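Local coordinates for protein ATP synthase subunit s, mitochondrial (Bos taurus, PDB 3E4G) that regulates the mitochondrial membrane ATP synthase, being needed for its proton conduction and blocking a proton leak through an alternative exit pathway, at residues W5-F10 / C95-D100; H15-D20 / A27-L32; V38-H41 / W46-D49; C102-S107 / T128-I133. The protein carries 1 engineered substitution. All blocks are in the same frame, centred on the assembly; numbering follows the deposited sequence. Where two conformers were deposited one is given.

Contact 1: W5-F10 / C95-D100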
loop_
_atom_site.group_PDB
_atom_site.type_symbol
_atom_site.label_atom_id
_atom_site.label_comp_id
_atom_site.label_asym_id
_atom_site.label_seq_id
_atom_site.Cartn_x
_atom_site.Cartn_y
_atom_site.Cartn_z
ATOM N N TRP A 5 -5.901 -6.921 19.770
ATOM C CA TRP A 5 -4.556 -6.560 20.242
ATOM C C TRP A 5 -3.496 -7.169 19.265
ATOM O O TRP A 5 -2.527 -6.477 18.924
ATOM C CB TRP A 5 -4.333 -7.063 21.685
ATOM C CG TRP A 5 -2.875 -6.936 22.053
ATOM C CD1 TRP A 5 -2.213 -5.818 22.369
ATOM C CD2 TRP A 5 -1.922 -8.013 21.963
ATOM N NE1 TRP A 5 -0.839 -6.129 22.500
ATOM C CE2 TRP A 5 -0.665 -7.457 22.233
ATOM C CE3 TRP A 5 -2.027 -9.385 21.668
ATOM C CZ2 TRP A 5 0.529 -8.214 22.208
ATOM C CZ3 TRP A 5 -0.842 -10.141 21.665
ATOM C CH2 TRP A 5 0.386 -9.546 21.923
ATOM N N LEU A 6 -3.670 -8.405 18.917
ATOM C CA LEU A 6 -2.687 -9.081 18.092
ATOM C C LEU A 6 -2.551 -8.358 16.737
ATOM O O LEU A 6 -1.428 -8.093 16.252
ATOM C CB LEU A 6 -3.095 -10.530 17.889
ATOM C CG LEU A 6 -2.065 -11.426 17.205
ATOM C CD1 LEU A 6 -0.821 -11.580 18.050
ATOM C CD2 LEU A 6 -2.707 -12.764 16.791
ATOM N N ASN A 7 -3.685 -8.017 16.093
ATOM C CA ASN A 7 -3.602 -7.293 14.828
ATOM C C ASN A 7 -2.931 -5.956 15.015
ATOM O O ASN A 7 -2.142 -5.523 14.149
ATOM C CB ASN A 7 -5.010 -7.168 14.216
ATOM C CG ASN A 7 -5.475 -8.442 13.482
ATOM O OD1 ASN A 7 -4.749 -9.278 13.058
ATOM N ND2 ASN A 7 -6.778 -8.472 13.282
ATOM N N ALA A 8 -3.252 -5.274 16.123
ATOM C CA ALA A 8 -2.653 -3.996 16.357
ATOM C C ALA A 8 -1.141 -4.118 16.528
ATOM O O ALA A 8 -0.405 -3.302 15.935
ATOM C CB ALA A 8 -3.277 -3.303 17.589
ATOM N N VAL A 9 -0.645 -5.061 17.287
ATOM C CA VAL A 9 0.788 -5.161 17.500
ATOM C C VAL A 9 1.500 -5.662 16.224
ATOM O O VAL A 9 2.682 -5.349 16.047
ATOM C CB VAL A 9 1.118 -5.995 18.738
ATOM C CG1 VAL A 9 1.017 -7.455 18.540
ATOM C CG2 VAL A 9 2.292 -5.497 19.433
ATOM N N PHE A 10 0.826 -6.429 15.392
ATOM C CA PHE A 10 1.415 -6.760 14.073
ATOM C C PHE A 10 1.665 -5.500 13.259
ATOM O O PHE A 10 2.603 -5.439 12.440
ATOM C CB PHE A 10 0.553 -7.759 13.311
ATOM C CG PHE A 10 0.956 -9.194 13.569
ATOM C CD1 PHE A 10 1.415 -10.007 12.536
ATOM C CD2 PHE A 10 0.900 -9.754 14.871
ATOM C CE1 PHE A 10 1.828 -11.300 12.710
ATOM C CE2 PHE A 10 1.301 -11.063 15.073
ATOM C CZ PHE A 10 1.732 -11.867 14.013
ATOM N N CYS A 95 -7.551 -7.471 1.401
ATOM C CA CYS A 95 -7.046 -6.881 2.667
ATOM C C CYS A 95 -8.281 -6.468 3.437
ATOM O O CYS A 95 -8.849 -5.393 3.243
ATOM C CB CYS A 95 -6.102 -5.735 2.439
ATOM S SG CYS A 95 -4.539 -6.216 1.695
ATOM N N HIS A 96 -8.788 -7.378 4.277
ATOM C CA HIS A 96 -10.117 -7.206 4.875
ATOM C C HIS A 96 -10.175 -6.122 5.907
ATOM O O HIS A 96 -11.284 -5.688 6.267
ATOM C CB HIS A 96 -10.629 -8.536 5.333
ATOM C CG HIS A 96 -10.722 -9.561 4.203
ATOM N ND1 HIS A 96 -11.336 -9.319 3.006
ATOM C CD2 HIS A 96 -10.116 -10.767 4.100
ATOM C CE1 HIS A 96 -11.182 -10.388 2.242
ATOM N NE2 HIS A 96 -10.470 -11.292 2.894
ATOM N N TYR A 97 -9.045 -5.650 6.415
ATOM C CA TYR A 97 -9.023 -4.627 7.453
ATOM C C TYR A 97 -8.803 -3.255 6.898
ATOM O O TYR A 97 -8.948 -2.285 7.677
ATOM C CB TYR A 97 -7.982 -4.948 8.491
ATOM C CG TYR A 97 -8.170 -6.260 9.164
ATOM C CD1 TYR A 97 -8.894 -6.342 10.272
ATOM C CD2 TYR A 97 -7.450 -7.357 8.791
ATOM C CE1 TYR A 97 -9.082 -7.587 10.910
ATOM C CE2 TYR A 97 -7.582 -8.589 9.366
ATOM C CZ TYR A 97 -8.406 -8.701 10.395
ATOM O OH TYR A 97 -8.579 -9.894 11.088
ATOM N N ILE A 98 -8.404 -3.100 5.642
ATOM C CA ILE A 98 -8.171 -1.779 4.983
ATOM C C ILE A 98 -9.478 -1.006 5.009
ATOM O O ILE A 98 -10.562 -1.609 4.777
ATOM C CB ILE A 98 -7.549 -1.979 3.534
ATOM C CG1 ILE A 98 -6.171 -2.573 3.658
ATOM C CG2 ILE A 98 -7.635 -0.685 2.648
ATOM C CD1 ILE A 98 -5.152 -2.502 2.572
ATOM N N GLU A 99 -9.402 0.280 5.174
ATOM C CA GLU A 99 -10.556 1.174 5.074
ATOM C C GLU A 99 -10.114 2.475 4.338
ATOM O O GLU A 99 -8.926 2.697 4.055
ATOM C CB GLU A 99 -11.081 1.521 6.488
ATOM C CG GLU A 99 -11.460 0.403 7.347
ATOM C CD GLU A 99 -11.949 0.796 8.681
ATOM O OE1 GLU A 99 -12.106 1.999 8.933
ATOM O OE2 GLU A 99 -12.174 -0.089 9.553
ATOM N N ASP A 100 -11.082 3.339 4.149
ATOM C CA ASP A 100 -10.810 4.645 3.544
ATOM C C ASP A 100 -9.697 5.391 4.283
ATOM O O ASP A 100 -8.883 6.062 3.647
ATOM C CB ASP A 100 -12.072 5.488 3.511
ATOM C CG ASP A 100 -13.116 4.974 2.565
ATOM O OD1 ASP A 100 -12.780 4.222 1.615
ATOM O OD2 ASP A 100 -14.314 5.414 2.712
#
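The amide of Asn7 and the phenol ring of Tyr97 meet with their planes 70° apart, ND2 coming in obliquely near the CZ and CE1 corner of the ring. Tyr97 OH lies 3.2 Å from Asn7 ND2 and accepts a weak, bent hydrogen bond from it (149° at the hydrogen). Asn7 ND2 is also 3.3 Å from Tyr97 CZ and 3.4 Å from Tyr97 CE1. The two side chains cross at about a right angle and span the gap between backbones whose nearest CA atoms, those of Asn7 and Tyr97, are 9.5 Å apart. Asn7 holds CG anti to its carbonyl carbon (chi1 -80°), which swings the amide off helix 2-11 toward the loop. Two conformers were modelled for Asn7, so the bond is doubtful as a constant link. Tyr97 also rests on Met74 of a neighbouring loop. Its own loop makes a type I turn from Cys95 to Ile98 and reaches Glu99, the N-cap of helix 100-107. This is a light surface contact between the N-terminal domain and the loop of leucine-rich repeat 3 that follows strand 89-93 and leads into helix 100-107.

Contact 2: H15-D20 / A27-L32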
loop_
_atom_site.group_PDB
_atom_site.type_symbol
_atom_site.label_atom_id
_atom_site.label_comp_id
_atom_site.label_asym_id
_atom_site.label_seq_id
_atom_site.Cartn_x
_atom_site.Cartn_y
_atom_site.Cartn_z
ATOM N N HIS A 15 9.744 2.463 16.195
ATOM C CA HIS A 15 10.636 3.503 15.652
ATOM C C HIS A 15 12.089 3.208 15.921
ATOM O O HIS A 15 12.970 3.678 15.219
ATOM C CB HIS A 15 10.221 4.892 16.140
ATOM C CG HIS A 15 8.919 5.385 15.533
ATOM N ND1 HIS A 15 8.807 5.846 14.233
ATOM C CD2 HIS A 15 7.652 5.296 16.002
ATOM C CE1 HIS A 15 7.542 6.132 13.977
ATOM N NE2 HIS A 15 6.816 5.832 15.044
ATOM N N ASP A 16 12.363 2.441 16.982
ATOM C CA ASP A 16 13.735 1.997 17.246
ATOM C C ASP A 16 14.198 1.111 16.120
ATOM O O ASP A 16 15.374 1.181 15.678
ATOM C CB ASP A 16 13.838 1.284 18.581
ATOM C CG ASP A 16 13.633 2.179 19.782
ATOM O OD1 ASP A 16 13.869 3.399 19.665
ATOM O OD2 ASP A 16 13.169 1.599 20.771
ATOM N N ARG A 17 13.312 0.268 15.620
ATOM C CA ARG A 17 13.667 -0.591 14.594
ATOM C C ARG A 17 13.986 0.194 13.272
ATOM O O ARG A 17 14.985 -0.069 12.536
ATOM C CB ARG A 17 12.580 -1.648 14.294
ATOM C CG ARG A 17 12.940 -2.673 13.274
ATOM C CD ARG A 17 14.132 -3.516 13.734
ATOM N NE ARG A 17 14.381 -4.621 12.827
ATOM C CZ ARG A 17 15.484 -5.369 12.903
ATOM N NH1 ARG A 17 16.388 -5.154 13.900
ATOM N NH2 ARG A 17 15.715 -6.298 12.049
ATOM N N ILE A 18 13.147 1.162 12.960
ATOM C CA ILE A 18 13.405 2.065 11.820
ATOM C C ILE A 18 14.773 2.733 11.954
ATOM O O ILE A 18 15.554 2.804 10.984
ATOM C CB ILE A 18 12.287 3.111 11.613
ATOM C CG1 ILE A 18 10.972 2.424 11.245
ATOM C CG2 ILE A 18 12.677 4.142 10.614
ATOM C CD1 ILE A 18 9.786 3.288 11.238
ATOM N N ARG A 19 15.121 3.168 13.176
ATOM C CA ARG A 19 16.424 3.822 13.408
ATOM C C ARG A 19 17.528 2.853 13.109
ATOM O O ARG A 19 18.599 3.207 12.595
ATOM C CB ARG A 19 16.475 4.359 14.803
ATOM C CG ARG A 19 17.709 5.161 15.095
ATOM C CD ARG A 19 17.879 5.339 16.653
ATOM N NE ARG A 19 18.047 3.993 17.256
ATOM C CZ ARG A 19 17.340 3.504 18.272
ATOM N NH1 ARG A 19 16.365 4.238 18.807
ATOM N NH2 ARG A 19 17.568 2.279 18.740
ATOM N N ASP A 20 17.376 1.611 13.556
ATOM C CA ASP A 20 18.449 0.589 13.522
ATOM C C ASP A 20 18.698 0.041 12.124
ATOM O O ASP A 20 19.853 -0.156 11.771
ATOM C CB ASP A 20 18.216 -0.590 14.526
ATOM C CG ASP A 20 18.337 -0.153 15.981
ATOM O OD1 ASP A 20 18.859 0.957 16.278
ATOM O OD2 ASP A 20 17.840 -0.992 16.812
ATOM N N ALA A 27 9.882 -1.642 7.074
ATOM C CA ALA A 27 8.613 -1.815 6.368
ATOM C C ALA A 27 8.504 -3.186 5.768
ATOM O O ALA A 27 7.407 -3.758 5.690
ATOM C CB ALA A 27 8.452 -0.740 5.278
ATOM N N SER A 28 9.625 -3.747 5.278
ATOM C CA SER A 28 9.608 -5.096 4.746
ATOM C C SER A 28 9.178 -6.094 5.826
ATOM O O SER A 28 8.420 -7.019 5.572
ATOM C CB SER A 28 11.005 -5.518 4.249
ATOM O OG SER A 28 11.444 -4.717 3.141
ATOM N N GLU A 29 9.722 -5.898 7.016
ATOM C CA GLU A 29 9.378 -6.782 8.172
ATOM C C GLU A 29 7.884 -6.656 8.480
ATOM O O GLU A 29 7.180 -7.662 8.709
ATOM C CB GLU A 29 10.219 -6.416 9.364
ATOM C CG GLU A 29 11.690 -6.855 9.191
ATOM C CD GLU A 29 12.657 -6.307 10.146
ATOM O OE1 GLU A 29 12.323 -5.490 10.995
ATOM O OE2 GLU A 29 13.853 -6.774 10.037
ATOM N N TRP A 30 7.374 -5.438 8.573
ATOM C CA TRP A 30 5.942 -5.192 8.799
ATOM C C TRP A 30 5.094 -5.896 7.740
ATOM O O TRP A 30 4.148 -6.637 8.044
ATOM C CB TRP A 30 5.664 -3.678 8.803
ATOM C CG TRP A 30 4.232 -3.327 8.653
ATOM C CD1 TRP A 30 3.165 -3.675 9.435
ATOM C CD2 TRP A 30 3.672 -2.543 7.579
ATOM N NE1 TRP A 30 2.004 -3.149 8.946
ATOM C CE2 TRP A 30 2.288 -2.437 7.790
ATOM C CE3 TRP A 30 4.248 -1.897 6.458
ATOM C CZ2 TRP A 30 1.430 -1.760 6.913
ATOM C CZ3 TRP A 30 3.417 -1.213 5.605
ATOM C CH2 TRP A 30 2.040 -1.159 5.802
ATOM N N LEU A 31 5.431 -5.666 6.472
ATOM C CA LEU A 31 4.600 -6.244 5.398
ATOM C C LEU A 31 4.633 -7.753 5.451
ATOM O O LEU A 31 3.581 -8.412 5.412
ATOM C CB LEU A 31 5.057 -5.678 4.051
ATOM C CG LEU A 31 4.541 -4.232 3.877
ATOM C CD1 LEU A 31 5.382 -3.424 2.885
ATOM C CD2 LEU A 31 3.080 -4.198 3.463
ATOM N N LEU A 32 5.825 -8.349 5.540
ATOM C CA LEU A 32 5.845 -9.812 5.477
ATOM C C LEU A 32 5.225 -10.427 6.756
ATOM O O LEU A 32 4.529 -11.441 6.653
ATOM C CB LEU A 32 7.219 -10.399 5.188
ATOM C CG LEU A 32 7.551 -10.502 3.686
ATOM C CD1 LEU A 32 7.622 -9.132 2.958
ATOM C CD2 LEU A 32 8.913 -11.227 3.551
#
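Arg17 presents its NE and NH2 edge to Glu29, each nitrogen meeting one carboxylate oxygen. NE of Arg17 gives its hydrogen to Glu29 OE1 at 2.9 Å, and Arg17 NH2 gives one to Glu29 OE2 at 2.8 Å, the latter almost straight at 178°. Both oxygens are met on their syn lone pairs and within the guanidinium plane, and the two flat groups lie only 16° apart, so the pair closes as a nearly planar ring of two parallel bonds. Arg17 CG also comes within 3.7 Å of Glu29 OE1. A bend at chi2 (63°) turns the arginine so that its NE edge faces the acid, while Glu29 reaches out extended beyond CG.

In the next shell, Arg25 forms a second salt bridge to Glu29 OE2 through its NE, and Tyr50 touches the Glu29 side chain. Asp14 OD2 accepts from the backbone N of Arg17 at the start of helix 15-21. Ile18 packs on Pro23 and Ala26, adding an apolar join between the two helices.

Glu29 is a buried residue, and two arginines on its carboxylate would be expected to keep it ionised; the two-point grip also fixes the rotation of both groups where helices 15-21 and 23-33 of the N-terminal domain meet.

Contact 3: V38-H41 / W46-D49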
loop_
_atom_site.group_PDB
_atom_site.type_symbol
_atom_site.label_atom_id
_atom_site.label_comp_id
_atom_site.label_asym_id
_atom_site.label_seq_id
_atom_site.Cartn_x
_atom_site.Cartn_y
_atom_site.Cartn_z
ATOM N N VAL A 38 7.032 -8.030 -0.682
ATOM C CA VAL A 38 7.679 -6.845 -1.278
ATOM C C VAL A 38 8.702 -7.310 -2.318
ATOM O O VAL A 38 9.226 -8.433 -2.244
ATOM C CB VAL A 38 8.410 -5.958 -0.254
ATOM C CG1 VAL A 38 7.391 -5.466 0.840
ATOM C CG2 VAL A 38 9.618 -6.572 0.398
ATOM N N ARG A 39 9.011 -6.421 -3.239
ATOM C CA ARG A 39 10.076 -6.673 -4.230
ATOM C C ARG A 39 10.945 -5.431 -4.271
ATOM O O ARG A 39 10.437 -4.293 -4.366
ATOM C CB ARG A 39 9.506 -6.948 -5.612
ATOM C CG ARG A 39 10.610 -7.361 -6.601
ATOM C CD ARG A 39 10.093 -7.631 -8.001
ATOM N NE ARG A 39 9.364 -6.511 -8.579
ATOM C CZ ARG A 39 9.915 -5.334 -8.886
ATOM N NH1 ARG A 39 11.258 -5.154 -8.786
ATOM N NH2 ARG A 39 9.157 -4.333 -9.257
ATOM N N TYR A 40 12.257 -5.650 -4.168
ATOM C CA TYR A 40 13.221 -4.526 -4.150
ATOM C C TYR A 40 13.599 -4.110 -5.565
ATOM O O TYR A 40 13.657 -4.892 -6.528
ATOM C CB TYR A 40 14.481 -4.955 -3.394
ATOM C CG TYR A 40 14.194 -5.297 -1.962
ATOM C CD1 TYR A 40 13.510 -4.403 -1.131
ATOM C CD2 TYR A 40 14.605 -6.524 -1.395
ATOM C CE1 TYR A 40 13.240 -4.716 0.191
ATOM C CE2 TYR A 40 14.352 -6.820 -0.090
ATOM C CZ TYR A 40 13.660 -5.915 0.714
ATOM O OH TYR A 40 13.407 -6.275 2.027
ATOM N N HIS A 41 13.904 -2.792 -5.665
ATOM C CA HIS A 41 14.556 -2.281 -6.884
ATOM C C HIS A 41 15.755 -3.163 -7.193
ATOM O O HIS A 41 16.567 -3.489 -6.350
ATOM C CB HIS A 41 15.030 -0.849 -6.654
ATOM C CG HIS A 41 13.947 0.134 -6.797
ATOM N ND1 HIS A 41 13.567 0.623 -8.021
ATOM C CD2 HIS A 41 13.111 0.699 -5.845
ATOM C CE1 HIS A 41 12.558 1.444 -7.824
ATOM N NE2 HIS A 41 12.232 1.493 -6.520
ATOM N N TRP A 46 10.509 -11.844 -5.641
ATOM C CA TRP A 46 9.809 -11.271 -4.485
ATOM C C TRP A 46 10.270 -11.850 -3.174
ATOM O O TRP A 46 10.621 -13.029 -3.065
ATOM C CB TRP A 46 8.305 -11.495 -4.665
ATOM C CG TRP A 46 7.692 -10.639 -5.704
ATOM C CD1 TRP A 46 7.844 -10.690 -7.057
ATOM C CD2 TRP A 46 6.889 -9.493 -5.435
ATOM N NE1 TRP A 46 7.172 -9.657 -7.669
ATOM C CE2 TRP A 46 6.567 -8.896 -6.656
ATOM C CE3 TRP A 46 6.441 -8.877 -4.240
ATOM C CZ2 TRP A 46 5.795 -7.719 -6.747
ATOM C CZ3 TRP A 46 5.682 -7.710 -4.321
ATOM C CH2 TRP A 46 5.376 -7.167 -5.523
ATOM N N GLN A 47 10.197 -10.995 -2.143
ATOM C CA GLN A 47 10.337 -11.411 -0.748
ATOM C C GLN A 47 8.956 -11.888 -0.256
ATOM O O GLN A 47 8.004 -11.100 -0.182
ATOM C CB GLN A 47 10.773 -10.245 0.116
ATOM C CG GLN A 47 11.980 -9.489 -0.424
ATOM C CD GLN A 47 13.229 -10.313 -0.569
ATOM O OE1 GLN A 47 13.515 -11.194 0.341
ATOM N NE2 GLN A 47 13.973 -10.075 -1.649
ATOM N N LYS A 48 8.883 -13.157 0.049
ATOM C CA LYS A 48 7.586 -13.697 0.549
ATOM C C LYS A 48 7.677 -14.385 1.822
ATOM O O LYS A 48 6.596 -14.513 2.457
ATOM C CB LYS A 48 6.766 -14.405 -0.454
ATOM C CG LYS A 48 7.516 -15.586 -0.821
ATOM C CD LYS A 48 6.691 -16.219 -2.141
ATOM C CE LYS A 48 7.260 -17.512 -2.642
ATOM N NZ LYS A 48 8.668 -17.467 -3.009
ATOM N N ASP A 49 8.846 -14.768 2.325
ATOM C CA ASP A 49 9.037 -15.411 3.652
ATOM C C ASP A 49 9.838 -14.469 4.544
ATOM O O ASP A 49 11.009 -14.108 4.234
ATOM C CB ASP A 49 9.782 -16.739 3.513
ATOM C CG ASP A 49 10.141 -17.409 4.941
ATOM O OD1 ASP A 49 10.066 -16.830 6.022
ATOM O OD2 ASP A 49 10.459 -18.622 4.857
HETATM O O HOH W 1 13.142 -8.408 -3.900
#
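Arg39 sets CG anti to its backbone N (chi1 -174°) and stays extended until chi3, a course that carries CG and CD along the indole of Trp46. Arg39 CD comes to lie above one face, 3.6 Å from Trp46 NE1. Nearer the backbone, Arg39 CB sits squarely over the six-membered ring of Trp46, 3.6 Å from its centroid, in a CH-pi contact. The bend at chi3 stands the guanidinium almost upright on the indole, planes 83° apart, with Trp46 NE1 near the guanidinium plane at its edge. The charged end has its partners elsewhere: Arg39 NH1 donates to Gln64 OE1 and Gln43 O. Trp46 also presses on the backbone, its CE3 only 3.4 Å from Val38 C.

Between the backbones, Val38 and Gln47 form a single antiparallel bridge of the hydrogen-bonded type. Gln47 N to Val38 O is short at 2.7 Å; the return bond, Val38 N to Gln47 O, is longer at 3.3 Å. Leucine-rich repeat 1 opens within strand 37-40; one edge of that strand pairs antiparallel with strand 63-69 and the other receives the chain folding back at 46-49.

Away from the indole, a bend at chi2 folds Gln47 against Tyr40, its CG 3.6 Å from Tyr40 CE2 and its amide 29° from the ring plane. Val38 CG2 packs on the same methylene. Water 1 accepts from both Tyr40 N and Gln47 NE2, each at 2.9 Å, and so ties the amide to the strand. Tyr40 OH hydrogen-bonds Ser28 OG of helix 23-33.

Contact 4: C102-S107 / T128-I133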
loop_
_atom_site.group_PDB
_atom_site.type_symbol
_atom_site.label_atom_id
_atom_site.label_comp_id
_atom_site.label_asym_id
_atom_site.label_seq_id
_atom_site.Cartn_x
_atom_site.Cartn_y
_atom_site.Cartn_z
ATOM N N CYS A 102 -7.087 4.276 5.672
ATOM C CA CYS A 102 -5.785 3.732 5.282
ATOM C C CYS A 102 -5.330 4.410 3.976
ATOM O O CYS A 102 -4.170 4.820 3.816
ATOM C CB CYS A 102 -5.869 2.220 5.049
ATOM S SG CYS A 102 -6.487 1.291 6.520
ATOM N N LEU A 103 -6.268 4.495 3.010
ATOM C CA LEU A 103 -5.978 5.108 1.708
ATOM C C LEU A 103 -5.696 6.606 1.868
ATOM O O LEU A 103 -4.803 7.168 1.231
ATOM C CB LEU A 103 -7.109 4.882 0.732
ATOM C CG LEU A 103 -7.369 3.376 0.447
ATOM C CD1 LEU A 103 -8.526 3.238 -0.541
ATOM C CD2 LEU A 103 -6.132 2.669 -0.070
ATOM N N GLU A 104 -6.452 7.280 2.769
ATOM C CA GLU A 104 -6.225 8.678 3.094
ATOM C C GLU A 104 -4.808 8.827 3.669
ATOM O O GLU A 104 -4.043 9.738 3.231
ATOM C CB GLU A 104 -7.278 9.192 4.049
ATOM C CG GLU A 104 -8.622 9.315 3.410
ATOM C CD GLU A 104 -9.792 9.428 4.352
ATOM O OE1 GLU A 104 -9.626 9.255 5.562
ATOM O OE2 GLU A 104 -10.890 9.659 3.856
ATOM N N ARG A 105 -4.434 8.019 4.656
ATOM C CA ARG A 105 -3.121 8.103 5.247
ATOM C C ARG A 105 -2.007 7.956 4.201
ATOM O O ARG A 105 -1.032 8.709 4.152
ATOM C CB ARG A 105 -2.984 7.025 6.361
ATOM C CG ARG A 105 -1.697 6.971 7.198
ATOM C CD ARG A 105 -1.742 5.889 8.292
ATOM N NE ARG A 105 -2.725 6.196 9.299
ATOM C CZ ARG A 105 -2.626 7.196 10.237
ATOM N NH1 ARG A 105 -1.450 7.777 10.467
ATOM N NH2 ARG A 105 -3.653 7.533 10.925
ATOM N N LEU A 106 -2.182 6.954 3.331
ATOM C CA LEU A 106 -1.188 6.747 2.220
ATOM C C LEU A 106 -1.104 7.979 1.322
ATOM O O LEU A 106 -0.015 8.415 0.911
ATOM C CB LEU A 106 -1.603 5.577 1.390
ATOM C CG LEU A 106 -1.324 4.172 2.009
ATOM C CD1 LEU A 106 -2.048 3.119 1.172
ATOM C CD2 LEU A 106 0.125 3.874 2.046
ATOM N N SER A 107 -2.266 8.520 0.959
ATOM C CA SER A 107 -2.337 9.614 -0.037
ATOM C C SER A 107 -1.619 10.848 0.465
ATOM O O SER A 107 -1.227 11.688 -0.368
ATOM C CB SER A 107 -3.763 9.946 -0.375
ATOM O OG SER A 107 -4.426 10.646 0.682
ATOM N N THR A 128 -14.545 2.670 0.038
ATOM C CA THR A 128 -15.637 3.387 -0.630
ATOM C C THR A 128 -15.083 4.417 -1.564
ATOM O O THR A 128 -13.866 4.667 -1.703
ATOM C CB THR A 128 -16.604 4.070 0.421
ATOM O OG1 THR A 128 -16.043 5.361 0.805
ATOM C CG2 THR A 128 -16.905 3.202 1.590
ATOM N N ASP A 129 -16.024 5.143 -2.204
ATOM C CA ASP A 129 -15.661 6.221 -3.091
ATOM C C ASP A 129 -14.715 7.205 -2.419
ATOM O O ASP A 129 -13.835 7.784 -3.087
ATOM C CB ASP A 129 -16.917 6.959 -3.571
ATOM C CG ASP A 129 -17.983 5.987 -4.187
ATOM O OD1 ASP A 129 -18.632 5.259 -3.383
ATOM O OD2 ASP A 129 -18.035 5.904 -5.427
ATOM N N LYS A 130 -14.897 7.483 -1.143
ATOM C CA LYS A 130 -14.033 8.455 -0.437
ATOM C C LYS A 130 -12.577 8.053 -0.423
ATOM O O LYS A 130 -11.665 8.868 -0.626
ATOM C CB LYS A 130 -14.518 8.627 1.013
ATOM C CG LYS A 130 -13.879 9.631 1.844
ATOM C CD LYS A 130 -14.626 9.828 3.178
ATOM C CE LYS A 130 -14.282 8.762 4.065
ATOM N NZ LYS A 130 -13.327 9.118 5.095
ATOM N N GLY A 131 -12.305 6.785 -0.147
ATOM C CA GLY A 131 -10.938 6.328 -0.128
ATOM C C GLY A 131 -10.294 6.379 -1.509
ATOM O O GLY A 131 -9.121 6.698 -1.653
ATOM N N ILE A 132 -11.083 6.019 -2.514
ATOM C CA ILE A 132 -10.547 6.066 -3.893
ATOM C C ILE A 132 -10.207 7.473 -4.276
ATOM O O ILE A 132 -9.154 7.748 -4.876
ATOM C CB ILE A 132 -11.548 5.395 -4.877
ATOM C CG1 ILE A 132 -11.795 3.910 -4.548
ATOM C CG2 ILE A 132 -11.070 5.597 -6.332
ATOM C CD1 ILE A 132 -10.555 3.085 -4.424
ATOM N N ILE A 133 -11.093 8.427 -4.016
ATOM C CA ILE A 133 -10.874 9.772 -4.482
ATOM C C ILE A 133 -9.611 10.393 -3.806
ATOM O O ILE A 133 -8.934 11.162 -4.456
ATOM C CB ILE A 133 -12.176 10.626 -4.233
ATOM C CG1 ILE A 133 -13.269 10.199 -5.170
ATOM C CG2 ILE A 133 -11.901 12.123 -4.391
ATOM C CD1 ILE A 133 -13.057 10.793 -6.600
HETATM O O HOH W 2 -11.347 8.292 7.476
#
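Leu103 faces Gly131 across two helices that run almost parallel, 12° between their directions and 8.5 Å between their axes. Its CB lies 3.6 Å from Gly131 O and its CD1 3.7 Å from Gly131 C, so the leucine lies against bare backbone. With no side chain at Gly131, the CA atoms of Leu103 and Gly131 are 5.4 Å apart. Beyond the glycine, Leu103 CD1 loosely meets Ile132 CD1 at 4.4 Å; both residues also pack on Ile121 of strand 118-122.

Glu104 and Lys130 slant across each other on the outer side. The glutamate is extended beyond CG, whereas the lysine folds at chi3 (78°) and again at chi4, passing alongside Glu104 OE2 before NZ meets that oxygen at 2.8 Å. The ammonium approaches on the syn side, 16° out of the carboxylate plane. Water 2 donates to Glu104 OE1 and accepts a weak bond from Lys130 NZ. Thr128 OG1 caps the second helix by accepting from Lys130 N.

The apolar side is held by close packing on the backbone of Gly131, whereas the hydrated charge pair joining repeats 3 and 4, at an exposed lysine, is probably partly screened by solvent.

Overall arrangement
Along the chain, contacts 2 and 3 follow one another within the span bridged by contact 1, and contact 4 opens after it. Contacts 2 and 3, centres 14 Å apart, touch where helix 23-33 packs on strand 37-40, an outermost strand of the six-stranded sheet. Helix 2-11 of contact 1 rests on helix 23-33, Phe10 against Trp30, so the N-terminal domain spans from repeat 1 to the loop of repeat 3. Contact 4, joining repeats 3 and 4, is linked to contact 1 by a probable Asp100-Thr128 hydrogen bond and lies 25 Å from contact 3 between centres. The magnesium ion is about 9 Å from the side chain of Trp46 in contact 3 and about 12 Å from that of Tyr97.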